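Local coordinates for OTU domain-containing protein wMelOTU (Wolbachia pipientis wMel, PDB 6W9O) that acts as a deubiquitinase of the OTU cysteine protease family, probably a bacterial effector that hydrolyses ubiquitin linkages, at residues C53-S57 / L190-P194; Q60-Q65 / L195-S201; W90-I95 / D127-I132; K140-N146 / S180-N186. All blocks are in the same frame, centred on the assembly; numbering follows the deposited sequence.

Interaction 1: residues C53-S57 / L190-P194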
loop_
_atom_site.group_PDB
_atom_site.type_symbol
_atom_site.label_atom_id
_atom_site.label_comp_id
_atom_site.label_asym_id
_atom_site.label_seq_id
_atom_site.Cartn_x
_atom_site.Cartn_y
_atom_site.Cartn_z
ATOM N N CYS A 53 9.107 -3.331 -1.688
ATOM C CA CYS A 53 8.699 -2.049 -2.282
ATOM C C CYS A 53 7.253 -1.691 -1.992
ATOM O O CYS A 53 6.927 -0.503 -1.973
ATOM C CB CYS A 53 8.914 -2.064 -3.799
ATOM S SG CYS A 53 7.899 -3.265 -4.715
ATOM N N PHE A 54 6.341 -2.669 -1.841
ATOM C CA PHE A 54 4.961 -2.291 -1.548
ATOM C C PHE A 54 4.896 -1.620 -0.202
ATOM O O PHE A 54 4.310 -0.528 -0.062
ATOM C CB PHE A 54 4.040 -3.547 -1.515
ATOM C CG PHE A 54 2.690 -3.228 -0.990
ATOM C CD1 PHE A 54 1.769 -2.511 -1.784
ATOM C CD2 PHE A 54 2.387 -3.525 0.311
ATOM C CE1 PHE A 54 0.563 -2.102 -1.270
ATOM C CE2 PHE A 54 1.171 -3.129 0.860
ATOM C CZ PHE A 54 0.254 -2.392 0.062
ATOM N N PHE A 55 5.497 -2.256 0.796
ATOM C CA PHE A 55 5.455 -1.732 2.165
ATOM C C PHE A 55 6.178 -0.406 2.259
ATOM O O PHE A 55 5.709 0.527 2.967
ATOM C CB PHE A 55 6.095 -2.768 3.099
ATOM C CG PHE A 55 5.359 -4.095 3.063
ATOM C CD1 PHE A 55 4.178 -4.280 3.747
ATOM C CD2 PHE A 55 5.877 -5.134 2.294
ATOM C CE1 PHE A 55 3.494 -5.469 3.674
ATOM C CE2 PHE A 55 5.189 -6.336 2.230
ATOM C CZ PHE A 55 4.019 -6.508 2.917
ATOM N N ASP A 56 7.312 -0.292 1.578
ATOM C CA ASP A 56 8.081 0.963 1.616
ATOM C C ASP A 56 7.334 2.084 0.897
ATOM O O ASP A 56 7.407 3.260 1.336
ATOM C CB ASP A 56 9.443 0.740 0.972
ATOM C CG ASP A 56 10.418 1.876 1.266
ATOM O OD1 ASP A 56 10.581 2.171 2.478
ATOM O OD2 ASP A 56 11.092 2.397 0.331
ATOM N N SER A 57 6.650 1.788 -0.199
ATOM C CA SER A 57 5.870 2.832 -0.885
ATOM C C SER A 57 4.706 3.287 -0.017
ATOM O O SER A 57 4.475 4.509 0.164
ATOM C CB SER A 57 5.320 2.263 -2.201
ATOM O OG SER A 57 6.383 1.944 -3.081
ATOM N N LEU A 190 4.018 -6.855 -9.313
ATOM C CA LEU A 190 3.900 -6.306 -7.952
ATOM C C LEU A 190 5.008 -5.299 -7.646
ATOM O O LEU A 190 5.508 -5.240 -6.518
ATOM C CB LEU A 190 3.886 -7.423 -6.901
ATOM C CG LEU A 190 2.583 -8.256 -6.845
ATOM C CD1 LEU A 190 2.666 -9.308 -5.766
ATOM C CD2 LEU A 190 1.329 -7.361 -6.605
ATOM N N HIS A 191 5.406 -4.517 -8.655
ATOM C CA HIS A 191 6.420 -3.469 -8.483
ATOM C C HIS A 191 5.725 -2.166 -8.156
ATOM O O HIS A 191 4.845 -1.732 -8.915
ATOM C CB HIS A 191 7.186 -3.319 -9.793
ATOM C CG HIS A 191 8.007 -4.517 -10.098
ATOM N ND1 HIS A 191 9.376 -4.559 -9.896
ATOM C CD2 HIS A 191 7.661 -5.718 -10.622
ATOM C CE1 HIS A 191 9.831 -5.748 -10.282
ATOM N NE2 HIS A 191 8.804 -6.484 -10.676
ATOM N N PHE A 192 6.134 -1.525 -7.053
ATOM C CA PHE A 192 5.479 -0.294 -6.614
ATOM C C PHE A 192 6.507 0.768 -6.275
ATOM O O PHE A 192 7.624 0.475 -5.846
ATOM C CB PHE A 192 4.664 -0.571 -5.338
ATOM C CG PHE A 192 3.546 -1.550 -5.575
ATOM C CD1 PHE A 192 2.364 -1.120 -6.146
ATOM C CD2 PHE A 192 3.717 -2.887 -5.250
ATOM C CE1 PHE A 192 1.354 -2.024 -6.434
ATOM C CE2 PHE A 192 2.713 -3.841 -5.542
ATOM C CZ PHE A 192 1.507 -3.398 -6.135
ATOM N N GLU A 193 6.086 2.028 -6.429
ATOM C CA GLU A 193 6.813 3.204 -5.944
ATOM C C GLU A 193 5.802 4.105 -5.281
ATOM O O GLU A 193 4.609 4.065 -5.597
ATOM C CB GLU A 193 7.425 3.977 -7.117
ATOM C CG GLU A 193 8.639 3.303 -7.810
ATOM C CD GLU A 193 8.638 3.557 -9.335
ATOM O OE1 GLU A 193 7.621 3.245 -9.988
ATOM O OE2 GLU A 193 9.618 4.076 -9.878
ATOM N N PRO A 194 6.220 4.955 -4.335
ATOM C CA PRO A 194 5.292 5.902 -3.716
ATOM C C PRO A 194 5.027 7.043 -4.704
ATOM O O PRO A 194 5.895 7.481 -5.459
ATOM C CB PRO A 194 6.084 6.420 -2.488
ATOM C CG PRO A 194 7.505 6.380 -2.938
ATOM C CD PRO A 194 7.601 5.068 -3.803
#

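Interaction 2: residues Q60-Q65 / L195-S201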
loop_
_atom_site.group_PDB
_atom_site.type_symbol
_atom_site.label_atom_id
_atom_site.label_comp_id
_atom_site.label_asym_id
_atom_site.label_seq_id
_atom_site.Cartn_x
_atom_site.Cartn_y
_atom_site.Cartn_z
ATOM N N GLN A 60 6.004 5.515 2.861
ATOM C CA GLN A 60 6.413 6.880 2.545
ATOM C C GLN A 60 5.204 7.759 2.338
ATOM O O GLN A 60 5.200 8.931 2.769
ATOM C CB GLN A 60 7.312 6.896 1.316
ATOM C CG GLN A 60 8.724 6.307 1.598
ATOM C CD GLN A 60 9.557 6.391 0.358
ATOM O OE1 GLN A 60 9.764 7.479 -0.187
ATOM N NE2 GLN A 60 10.021 5.234 -0.149
ATOM N N SER A 61 4.180 7.260 1.646
ATOM C CA SER A 61 3.007 8.108 1.418
ATOM C C SER A 61 2.253 8.316 2.724
ATOM O O SER A 61 1.800 9.444 3.024
ATOM C CB SER A 61 2.137 7.445 0.324
ATOM O OG SER A 61 0.882 8.135 0.212
ATOM N N LEU A 62 2.183 7.274 3.574
ATOM C CA LEU A 62 1.546 7.424 4.889
ATOM C C LEU A 62 2.225 8.507 5.702
ATOM O O LEU A 62 1.558 9.351 6.327
ATOM C CB LEU A 62 1.591 6.089 5.648
ATOM C CG LEU A 62 0.900 6.093 7.024
ATOM C CD1 LEU A 62 -0.606 6.180 6.835
ATOM C CD2 LEU A 62 1.326 4.854 7.827
ATOM N N GLU A 63 3.561 8.517 5.722
ATOM C CA GLU A 63 4.246 9.493 6.557
ATOM C C GLU A 63 3.981 10.901 6.025
ATOM O O GLU A 63 3.739 11.846 6.798
ATOM C CB GLU A 63 5.754 9.214 6.592
ATOM C CG GLU A 63 6.436 10.280 7.494
ATOM C CD GLU A 63 7.930 10.107 7.682
ATOM O OE1 GLU A 63 8.475 9.025 7.270
ATOM O OE2 GLU A 63 8.571 10.981 8.262
ATOM N N GLN A 64 4.035 11.069 4.706
ATOM C CA GLN A 64 3.864 12.421 4.191
ATOM C C GLN A 64 2.443 12.917 4.406
ATOM O O GLN A 64 2.225 14.100 4.713
ATOM C CB GLN A 64 4.203 12.393 2.694
ATOM C CG GLN A 64 4.307 13.760 2.121
ATOM C CD GLN A 64 4.897 13.714 0.705
ATOM O OE1 GLN A 64 4.158 13.554 -0.201
ATOM N NE2 GLN A 64 6.198 13.906 0.562
ATOM N N GLN A 65 1.451 12.048 4.220
ATOM C CA GLN A 65 0.038 12.431 4.292
ATOM C C GLN A 65 -0.405 12.638 5.726
ATOM O O GLN A 65 -1.144 13.597 6.019
ATOM C CB GLN A 65 -0.847 11.321 3.682
ATOM C CG GLN A 65 -0.706 11.199 2.163
ATOM C CD GLN A 65 -1.247 12.444 1.463
ATOM O OE1 GLN A 65 -0.552 13.463 1.369
ATOM N NE2 GLN A 65 -2.502 12.410 1.029
ATOM N N LEU A 195 3.774 7.581 -4.666
ATOM C CA LEU A 195 3.465 8.814 -5.398
ATOM C C LEU A 195 3.378 9.921 -4.354
ATOM O O LEU A 195 2.493 9.880 -3.504
ATOM C CB LEU A 195 2.145 8.660 -6.142
ATOM C CG LEU A 195 1.812 9.886 -6.989
ATOM C CD1 LEU A 195 2.649 9.810 -8.276
ATOM C CD2 LEU A 195 0.321 9.946 -7.341
ATOM N N LEU A 196 4.333 10.859 -4.396
ATOM C CA LEU A 196 4.469 11.843 -3.312
ATOM C C LEU A 196 4.121 13.219 -3.836
ATOM O O LEU A 196 4.011 13.448 -5.032
ATOM C CB LEU A 196 5.896 11.788 -2.758
ATOM C CG LEU A 196 6.306 10.412 -2.179
ATOM C CD1 LEU A 196 7.794 10.290 -1.857
ATOM C CD2 LEU A 196 5.460 10.097 -0.939
ATOM N N ASP A 197 3.970 14.176 -2.912
ATOM C CA ASP A 197 3.485 15.526 -3.233
ATOM C C ASP A 197 4.603 16.506 -2.949
ATOM O O ASP A 197 5.076 16.596 -1.800
ATOM C CB ASP A 197 2.278 15.788 -2.333
ATOM C CG ASP A 197 1.595 17.098 -2.590
ATOM O OD1 ASP A 197 0.474 17.219 -2.055
ATOM O OD2 ASP A 197 2.127 17.988 -3.282
ATOM N N ARG A 198 5.023 17.269 -3.966
ATOM C CA ARG A 198 6.084 18.251 -3.735
ATOM C C ARG A 198 5.713 19.240 -2.623
ATOM O O ARG A 198 6.599 19.767 -1.917
ATOM C CB ARG A 198 6.398 19.055 -5.007
ATOM C CG ARG A 198 6.822 18.197 -6.205
ATOM C CD ARG A 198 7.137 19.105 -7.416
ATOM N NE ARG A 198 8.071 18.406 -8.295
ATOM C CZ ARG A 198 7.675 17.561 -9.239
ATOM N NH1 ARG A 198 6.377 17.328 -9.410
ATOM N NH2 ARG A 198 8.573 16.935 -10.001
ATOM N N ASN A 199 4.426 19.566 -2.507
ATOM C CA ASN A 199 4.000 20.559 -1.539
ATOM C C ASN A 199 4.251 20.087 -0.122
ATOM O O ASN A 199 4.327 20.946 0.771
ATOM C CB ASN A 199 2.484 20.819 -1.709
ATOM C CG ASN A 199 2.152 21.590 -2.971
ATOM O OD1 ASN A 199 2.945 22.394 -3.429
ATOM N ND2 ASN A 199 0.944 21.368 -3.528
ATOM N N LYS A 200 4.365 18.791 0.106
ATOM C CA LYS A 200 4.513 18.195 1.432
ATOM C C LYS A 200 5.909 17.645 1.656
ATOM O O LYS A 200 6.133 16.896 2.623
ATOM C CB LYS A 200 3.459 17.091 1.629
ATOM C CG LYS A 200 2.060 17.670 1.440
ATOM C CD LYS A 200 0.993 16.582 1.759
ATOM C CE LYS A 200 -0.384 17.156 1.479
ATOM N NZ LYS A 200 -1.464 16.180 1.835
ATOM N N SER A 201 6.821 17.900 0.714
ATOM C CA SER A 201 8.185 17.376 0.755
ATOM C C SER A 201 9.160 18.481 1.112
ATOM O O SER A 201 8.994 19.623 0.691
ATOM C CB SER A 201 8.630 16.848 -0.606
ATOM O OG SER A 201 7.700 15.917 -1.122
HETATM O O HOH W 1 1.250 10.479 -1.156
HETATM O O HOH W 2 -3.379 14.802 -0.308
HETATM O O HOH W 3 -1.824 15.749 4.495
HETATM O O HOH W 4 -0.798 15.123 -1.120
#

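Interaction 3: residues W90-I95 / D127-I132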
loop_
_atom_site.group_PDB
_atom_site.type_symbol
_atom_site.label_atom_id
_atom_site.label_comp_id
_atom_site.label_asym_id
_atom_site.label_seq_id
_atom_site.Cartn_x
_atom_site.Cartn_y
_atom_site.Cartn_z
ATOM N N TRP A 90 -12.758 -12.773 4.462
ATOM C CA TRP A 90 -12.167 -12.273 3.214
ATOM C C TRP A 90 -10.711 -12.699 3.108
ATOM O O TRP A 90 -10.217 -13.065 2.027
ATOM C CB TRP A 90 -12.309 -10.748 3.064
ATOM C CG TRP A 90 -11.356 -9.911 3.871
ATOM C CD1 TRP A 90 -11.636 -9.267 5.061
ATOM C CD2 TRP A 90 -10.013 -9.591 3.544
ATOM N NE1 TRP A 90 -10.528 -8.627 5.500
ATOM C CE2 TRP A 90 -9.501 -8.798 4.595
ATOM C CE3 TRP A 90 -9.159 -9.954 2.491
ATOM C CZ2 TRP A 90 -8.179 -8.298 4.594
ATOM C CZ3 TRP A 90 -7.848 -9.491 2.493
ATOM C CH2 TRP A 90 -7.358 -8.645 3.533
ATOM N N PHE A 91 -10.008 -12.699 4.233
ATOM C CA PHE A 91 -8.572 -12.900 4.221
ATOM C C PHE A 91 -8.258 -14.352 3.995
ATOM O O PHE A 91 -7.443 -14.672 3.119
ATOM C CB PHE A 91 -7.983 -12.409 5.568
ATOM C CG PHE A 91 -6.533 -12.754 5.735
ATOM C CD1 PHE A 91 -6.127 -13.843 6.500
ATOM C CD2 PHE A 91 -5.609 -11.990 5.068
ATOM C CE1 PHE A 91 -4.746 -14.146 6.615
ATOM C CE2 PHE A 91 -4.211 -12.266 5.180
ATOM C CZ PHE A 91 -3.811 -13.336 5.936
ATOM N N THR A 92 -8.871 -15.241 4.769
ATOM C CA THR A 92 -8.623 -16.660 4.545
ATOM C C THR A 92 -9.091 -17.073 3.161
ATOM O O THR A 92 -8.441 -17.908 2.514
ATOM C CB THR A 92 -9.268 -17.485 5.658
ATOM O OG1 THR A 92 -10.663 -17.140 5.821
ATOM C CG2 THR A 92 -8.577 -17.218 6.973
ATOM N N ASN A 93 -10.175 -16.464 2.665
ATOM C CA ASN A 93 -10.644 -16.772 1.306
ATOM C C ASN A 93 -9.599 -16.351 0.270
ATOM O O ASN A 93 -9.451 -16.985 -0.778
ATOM C CB ASN A 93 -11.940 -16.012 0.984
ATOM C CG ASN A 93 -13.198 -16.554 1.714
ATOM O OD1 ASN A 93 -13.198 -17.631 2.290
ATOM N ND2 ASN A 93 -14.270 -15.764 1.684
ATOM N N ALA A 94 -8.888 -15.271 0.521
ATOM C CA ALA A 94 -8.013 -14.704 -0.505
ATOM C C ALA A 94 -6.732 -15.498 -0.609
ATOM O O ALA A 94 -6.137 -15.582 -1.695
ATOM C CB ALA A 94 -7.619 -13.257 -0.147
ATOM N N ILE A 95 -6.260 -16.051 0.508
ATOM C CA ILE A 95 -4.945 -16.668 0.481
ATOM C C ILE A 95 -5.016 -18.183 0.386
ATOM O O ILE A 95 -3.962 -18.819 0.250
ATOM C CB ILE A 95 -4.058 -16.265 1.672
ATOM C CG1 ILE A 95 -4.663 -16.809 2.976
ATOM C CG2 ILE A 95 -3.787 -14.728 1.680
ATOM C CD1 ILE A 95 -3.716 -16.741 4.155
ATOM N N ASP A 127 -4.199 -5.875 -2.661
ATOM C CA ASP A 127 -5.502 -6.438 -2.389
ATOM C C ASP A 127 -5.542 -7.167 -1.056
ATOM O O ASP A 127 -6.639 -7.436 -0.545
ATOM C CB ASP A 127 -5.891 -7.450 -3.444
ATOM C CG ASP A 127 -6.116 -6.839 -4.812
ATOM O OD1 ASP A 127 -6.608 -5.697 -4.923
ATOM O OD2 ASP A 127 -5.806 -7.560 -5.808
ATOM N N VAL A 128 -4.379 -7.572 -0.528
ATOM C CA VAL A 128 -4.382 -8.322 0.730
ATOM C C VAL A 128 -3.708 -7.475 1.808
ATOM O O VAL A 128 -4.377 -6.960 2.737
ATOM C CB VAL A 128 -3.697 -9.697 0.597
ATOM C CG1 VAL A 128 -3.793 -10.425 1.951
ATOM C CG2 VAL A 128 -4.389 -10.534 -0.514
ATOM N N GLU A 129 -2.399 -7.300 1.705
ATOM C CA GLU A 129 -1.720 -6.468 2.694
ATOM C C GLU A 129 -2.209 -5.047 2.638
ATOM O O GLU A 129 -2.312 -4.398 3.691
ATOM C CB GLU A 129 -0.218 -6.526 2.451
ATOM C CG GLU A 129 0.386 -7.926 2.829
ATOM C CD GLU A 129 0.068 -9.005 1.836
ATOM O OE1 GLU A 129 0.195 -8.754 0.622
ATOM O OE2 GLU A 129 -0.315 -10.093 2.293
ATOM N N GLY A 130 -2.525 -4.516 1.449
ATOM C CA GLY A 130 -3.046 -3.131 1.408
ATOM C C GLY A 130 -4.351 -2.990 2.175
ATOM O O GLY A 130 -4.540 -2.043 2.949
ATOM N N ARG A 131 -5.254 -3.954 2.040
ATOM C CA ARG A 131 -6.525 -3.914 2.756
ATOM C C ARG A 131 -6.308 -3.995 4.271
ATOM O O ARG A 131 -6.952 -3.254 5.050
ATOM C CB ARG A 131 -7.418 -5.049 2.250
ATOM C CG ARG A 131 -8.753 -5.077 2.968
ATOM C CD ARG A 131 -9.740 -6.033 2.207
ATOM N NE ARG A 131 -11.007 -6.083 2.921
ATOM C CZ ARG A 131 -12.055 -6.801 2.503
ATOM N NH1 ARG A 131 -11.961 -7.492 1.383
ATOM N NH2 ARG A 131 -13.166 -6.803 3.208
ATOM N N ILE A 132 -5.371 -4.844 4.706
ATOM C CA ILE A 132 -5.057 -4.952 6.135
ATOM C C ILE A 132 -4.521 -3.623 6.659
ATOM O O ILE A 132 -4.918 -3.159 7.740
ATOM C CB ILE A 132 -4.023 -6.074 6.381
ATOM C CG1 ILE A 132 -4.627 -7.446 6.078
ATOM C CG2 ILE A 132 -3.461 -5.941 7.848
ATOM C CD1 ILE A 132 -3.540 -8.567 5.952
#

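Interaction 4: residues K140-N146 / S180-N186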
loop_
_atom_site.group_PDB
_atom_site.type_symbol
_atom_site.label_atom_id
_atom_site.label_comp_id
_atom_site.label_asym_id
_atom_site.label_seq_id
_atom_site.Cartn_x
_atom_site.Cartn_y
_atom_site.Cartn_z
ATOM N N LYS A 140 -7.319 5.204 2.977
ATOM C CA LYS A 140 -7.684 4.570 1.690
ATOM C C LYS A 140 -6.410 4.514 0.878
ATOM O O LYS A 140 -5.602 5.435 0.937
ATOM C CB LYS A 140 -8.685 5.430 0.924
ATOM C CG LYS A 140 -10.013 5.546 1.609
ATOM C CD LYS A 140 -10.704 6.852 1.214
ATOM C CE LYS A 140 -10.256 7.945 2.206
ATOM N NZ LYS A 140 -11.059 9.215 2.165
ATOM N N LEU A 141 -6.208 3.431 0.111
ATOM C CA LEU A 141 -4.994 3.273 -0.680
ATOM C C LEU A 141 -5.363 3.432 -2.158
ATOM O O LEU A 141 -6.167 2.642 -2.704
ATOM C CB LEU A 141 -4.448 1.869 -0.449
ATOM C CG LEU A 141 -3.355 1.457 -1.414
ATOM C CD1 LEU A 141 -2.131 2.366 -1.369
ATOM C CD2 LEU A 141 -2.896 0.004 -1.049
ATOM N N HIS A 142 -4.779 4.418 -2.828
ATOM C CA HIS A 142 -4.959 4.657 -4.253
ATOM C C HIS A 142 -3.758 4.074 -4.980
ATOM O O HIS A 142 -2.598 4.375 -4.640
ATOM C CB HIS A 142 -4.970 6.179 -4.460
ATOM C CG HIS A 142 -4.914 6.615 -5.893
ATOM N ND1 HIS A 142 -4.162 7.715 -6.266
ATOM C CD2 HIS A 142 -5.434 6.086 -7.037
ATOM C CE1 HIS A 142 -4.294 7.891 -7.577
ATOM N NE2 HIS A 142 -5.037 6.896 -8.068
ATOM N N VAL A 143 -4.022 3.159 -5.926
ATOM C CA VAL A 143 -2.975 2.558 -6.749
ATOM C C VAL A 143 -3.202 3.031 -8.169
ATOM O O VAL A 143 -4.312 2.874 -8.704
ATOM C CB VAL A 143 -3.017 1.023 -6.674
ATOM C CG1 VAL A 143 -1.810 0.483 -7.460
ATOM C CG2 VAL A 143 -2.994 0.522 -5.223
ATOM N N ILE A 144 -2.172 3.594 -8.793
ATOM C CA ILE A 144 -2.221 3.878 -10.228
ATOM C C ILE A 144 -1.580 2.683 -10.923
ATOM O O ILE A 144 -0.396 2.414 -10.679
ATOM C CB ILE A 144 -1.435 5.149 -10.553
ATOM C CG1 ILE A 144 -2.029 6.359 -9.810
ATOM C CG2 ILE A 144 -1.540 5.419 -12.046
ATOM C CD1 ILE A 144 -1.306 7.737 -10.141
ATOM N N GLU A 145 -2.363 1.944 -11.714
ATOM C CA GLU A 145 -1.864 0.742 -12.389
ATOM C C GLU A 145 -1.683 1.064 -13.847
ATOM O O GLU A 145 -2.613 1.538 -14.500
ATOM C CB GLU A 145 -2.913 -0.364 -12.307
ATOM C CG GLU A 145 -3.189 -0.886 -10.949
ATOM C CD GLU A 145 -3.964 -2.213 -10.971
ATOM O OE1 GLU A 145 -4.053 -2.845 -12.045
ATOM O OE2 GLU A 145 -4.449 -2.633 -9.888
ATOM N N ASN A 146 -0.527 0.748 -14.393
ATOM C CA ASN A 146 -0.405 0.779 -15.845
ATOM C C ASN A 146 -0.971 -0.499 -16.448
ATOM O O ASN A 146 -0.907 -1.570 -15.838
ATOM C CB ASN A 146 1.041 1.035 -16.244
ATOM C CG ASN A 146 1.446 2.449 -15.920
ATOM O OD1 ASN A 146 1.878 2.748 -14.799
ATOM N ND2 ASN A 146 1.237 3.350 -16.872
ATOM N N SER A 180 -6.354 11.440 4.139
ATOM C CA SER A 180 -6.539 10.045 4.506
ATOM C C SER A 180 -6.458 9.107 3.312
ATOM O O SER A 180 -6.780 7.933 3.461
ATOM C CB SER A 180 -7.870 9.854 5.199
ATOM O OG SER A 180 -7.876 10.554 6.443
ATOM N N THR A 181 -6.040 9.591 2.143
ATOM C CA THR A 181 -5.740 8.682 1.023
ATOM C C THR A 181 -4.225 8.648 0.876
ATOM O O THR A 181 -3.589 9.709 0.791
ATOM C CB THR A 181 -6.353 9.223 -0.269
ATOM O OG1 THR A 181 -7.786 9.188 -0.180
ATOM C CG2 THR A 181 -5.968 8.357 -1.488
ATOM N N VAL A 182 -3.639 7.434 0.795
ATOM C CA VAL A 182 -2.236 7.281 0.465
ATOM C C VAL A 182 -2.156 6.817 -0.991
ATOM O O VAL A 182 -3.130 6.298 -1.566
ATOM C CB VAL A 182 -1.518 6.313 1.418
ATOM C CG1 VAL A 182 -1.502 6.925 2.857
ATOM C CG2 VAL A 182 -2.222 5.015 1.468
ATOM N N HIS A 183 -1.006 7.057 -1.640
ATOM C CA HIS A 183 -0.903 6.901 -3.099
ATOM C C HIS A 183 0.359 6.158 -3.483
ATOM O O HIS A 183 1.449 6.529 -3.053
ATOM C CB HIS A 183 -0.822 8.292 -3.798
ATOM C CG HIS A 183 -1.965 9.194 -3.456
ATOM N ND1 HIS A 183 -3.117 9.255 -4.214
ATOM C CD2 HIS A 183 -2.094 10.120 -2.469
ATOM C CE1 HIS A 183 -3.936 10.158 -3.668
ATOM N NE2 HIS A 183 -3.328 10.704 -2.621
ATOM N N ILE A 184 0.201 5.141 -4.351
ATOM C CA ILE A 184 1.359 4.424 -4.877
ATOM C C ILE A 184 1.120 4.154 -6.345
ATOM O O ILE A 184 -0.015 4.198 -6.837
ATOM C CB ILE A 184 1.664 3.115 -4.109
ATOM C CG1 ILE A 184 0.551 2.095 -4.397
ATOM C CG2 ILE A 184 1.814 3.378 -2.597
ATOM C CD1 ILE A 184 0.797 0.772 -3.624
ATOM N N ILE A 185 2.205 3.920 -7.056
ATOM C CA ILE A 185 2.122 3.666 -8.500
ATOM C C ILE A 185 2.691 2.292 -8.802
ATOM O O ILE A 185 3.683 1.873 -8.194
ATOM C CB ILE A 185 2.752 4.815 -9.315
ATOM C CG1 ILE A 185 2.588 4.627 -10.833
ATOM C CG2 ILE A 185 4.180 5.064 -8.934
ATOM C CD1 ILE A 185 2.641 6.042 -11.584
ATOM N N ASN A 186 1.994 1.560 -9.663
ATOM C CA ASN A 186 2.293 0.140 -9.978
ATOM C C ASN A 186 2.653 0.055 -11.458
ATOM O O ASN A 186 1.772 0.015 -12.325
ATOM C CB ASN A 186 1.035 -0.657 -9.636
ATOM C CG ASN A 186 1.122 -2.149 -9.946
ATOM O OD1 ASN A 186 0.089 -2.774 -10.242
ATOM N ND2 ASN A 186 2.319 -2.719 -9.908
HETATM O O HOH W 5 -1.823 -3.221 -7.968
HETATM O O HOH W 6 0.441 -2.371 -13.532
#

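Interaction 1: residues C53-S57 / L190-P194
The start of helix 53-66, probably the active-site side as in other OTU proteases, brings C53 against the backbone of H191 and F192 on strand 191-197. SG stands between its own backbone N and carbonyl carbon (chi1 64°), which turns it to the strand, where F192 N donates a hydrogen bond to C53 SG (3.4 Å, 154° at the hydrogen). In OTU proteases the nucleophilic cysteine begins this helix and the general-base histidine lies on a neighbouring strand; the placing of C53 and H191 is consistent with that pair, and the H191 ring meets W123 edge-to-face. F54 brings a ring edge up to one face of F192 in a T-shaped pair, centroids 5.5 Å apart and planes at 76°. One turn on, S57 OG gives a hydrogen bond back to C53 O (2.7 Å), sharing that acceptor with S57 N, which comes from the opposite face of the carbonyl. The same hydroxyl lies against the strand backbone, 3.1 Å from E193 C, while P194 CD packs 3.4 Å from S57 OG.

Interaction 2: residues Q60-Q65 / L195-S201
A helix side chain bonds to a strand amide here, much as a strand neighbour would: Q64, on helix 53-66, offers OE1 to the backbone N-H of D197, at 2.8 Å and with a fairly straight 166° at the hydrogen. Its chain is extended with CG anti to the backbone N (chi1 -169°), so the amide reaches past L196 CB to the last residue of the strand. Nearer the backbone, Q64 CG rests 3.5 Å from K200 CB. The 3-10 turn that follows is shaped by D197, whose OD2 takes N199 N in an Asx turn, and whose carbonyl accepts both K200 N and S201 OG from opposite faces. K200 runs out straight until NZ donates to Q65 OE1 (2.9 Å); a water accepts from NZ and donates to Q65 O. Another water, 2.7 Å from S61 OG, donates to L195 O. S61 OG also meets H183 N and Q65 NE2 reaches T181 O, so this end of helix 53-66 is pinned to strand 181-188 as well as to strand 191-197, with strand 42-44 on the latter's other edge.

Interaction 3: residues W90-I95 / D127-I132
W90 and R131 lie flat on each other, the guanidinium almost exactly parallel to the indole (planes 3° apart, centres 3.5 Å apart). R131 CZ sits above the five-membered ring of W90 in a cation-pi contact, and R131 CD above its six-membered ring in a CH-pi contact, so the arginine covers the indole lengthwise. That needs a straight arm: R131 is extended from CG to NE, starting anti to the backbone N (chi1 179°), and runs opposite to W90. NE is also held by N162 O, which, with the stack, probably helps fix the rotation of the guanidinium, while F91 CB, the next residue after W90, backs the other face of the indole. At the far rim W90 CH2 comes 3.5 Å from V128 O, near the ring plane. V128 is the third mainstay, a knob in the hole between W90, F91, A94 and I95; its CG1 touches F91 CE2 at 3.7 Å. The helices run nearly antiparallel, at 161°. Helix 72-84 lies beside them, with F82 edge-to-face against F91 and C79 against I132, while Y113 of helix 105-116 meets F91 and I132.

Interaction 4: residues K140-N146 / S180-N186
H142 and H183 meet from adjacent parallel strands, and H142 can be followed outward atom by atom. Its CB lies 3.4 Å from V182 O and 3.8 Å from T181 CG2. CG then swings anti to the backbone N (chi1 170°), bringing the rim of the ring to the rim of H183. ND1 forms a hydrogen bond with H183 ND1 at 2.8 Å, each nitrogen approached near its ring plane, although the two rings stand almost perpendicular (89°). CE1 passes 3.8 Å from H183 ND1, and NE2, on the far side, bonds to H157 ND1 of strand 155-161. H142 is thus gripped at both ring nitrogens, which would hinder a flip of the ring. Regular parallel backbone bonds run the length of the pair, from K140 N to S180 O through to N146 N and N186 O. On the face with V182 and I184 the middle of the pair is apolar: L141 CD1 packs on V182 CG2 (3.9 Å) and I184 CD1, and V143 CG2 on I184 CG1. Together these strands make the middle of the mixed sheet, flanked by strands 155-161 and 191-197, with helix 53-66 covering the V182 and I184 face.

How the interactions relate
From the N terminus, of the segments in contact those on helix 53-66 come first, and they wait some 130 residues for their partners. Before that, helices 89-95 and 126-137 close interaction 3, the shortest loop, and only then does the chain run into strand 140-146, returning at 181-188 to close interaction 4; these two stand in series. Strand 191-197 then packs against helix 53-66, closing interaction 1 and, further along, interaction 2, whose segments alternate so that their loops cross. Both enclose interactions 3 and 4. The sheet joins 1, 2 and 4, while F54 and F55 of interaction 1 touch E129 and G130, tying the helical part in. Interactions 2 and 3 lie about 26 Å apart, centre to centre.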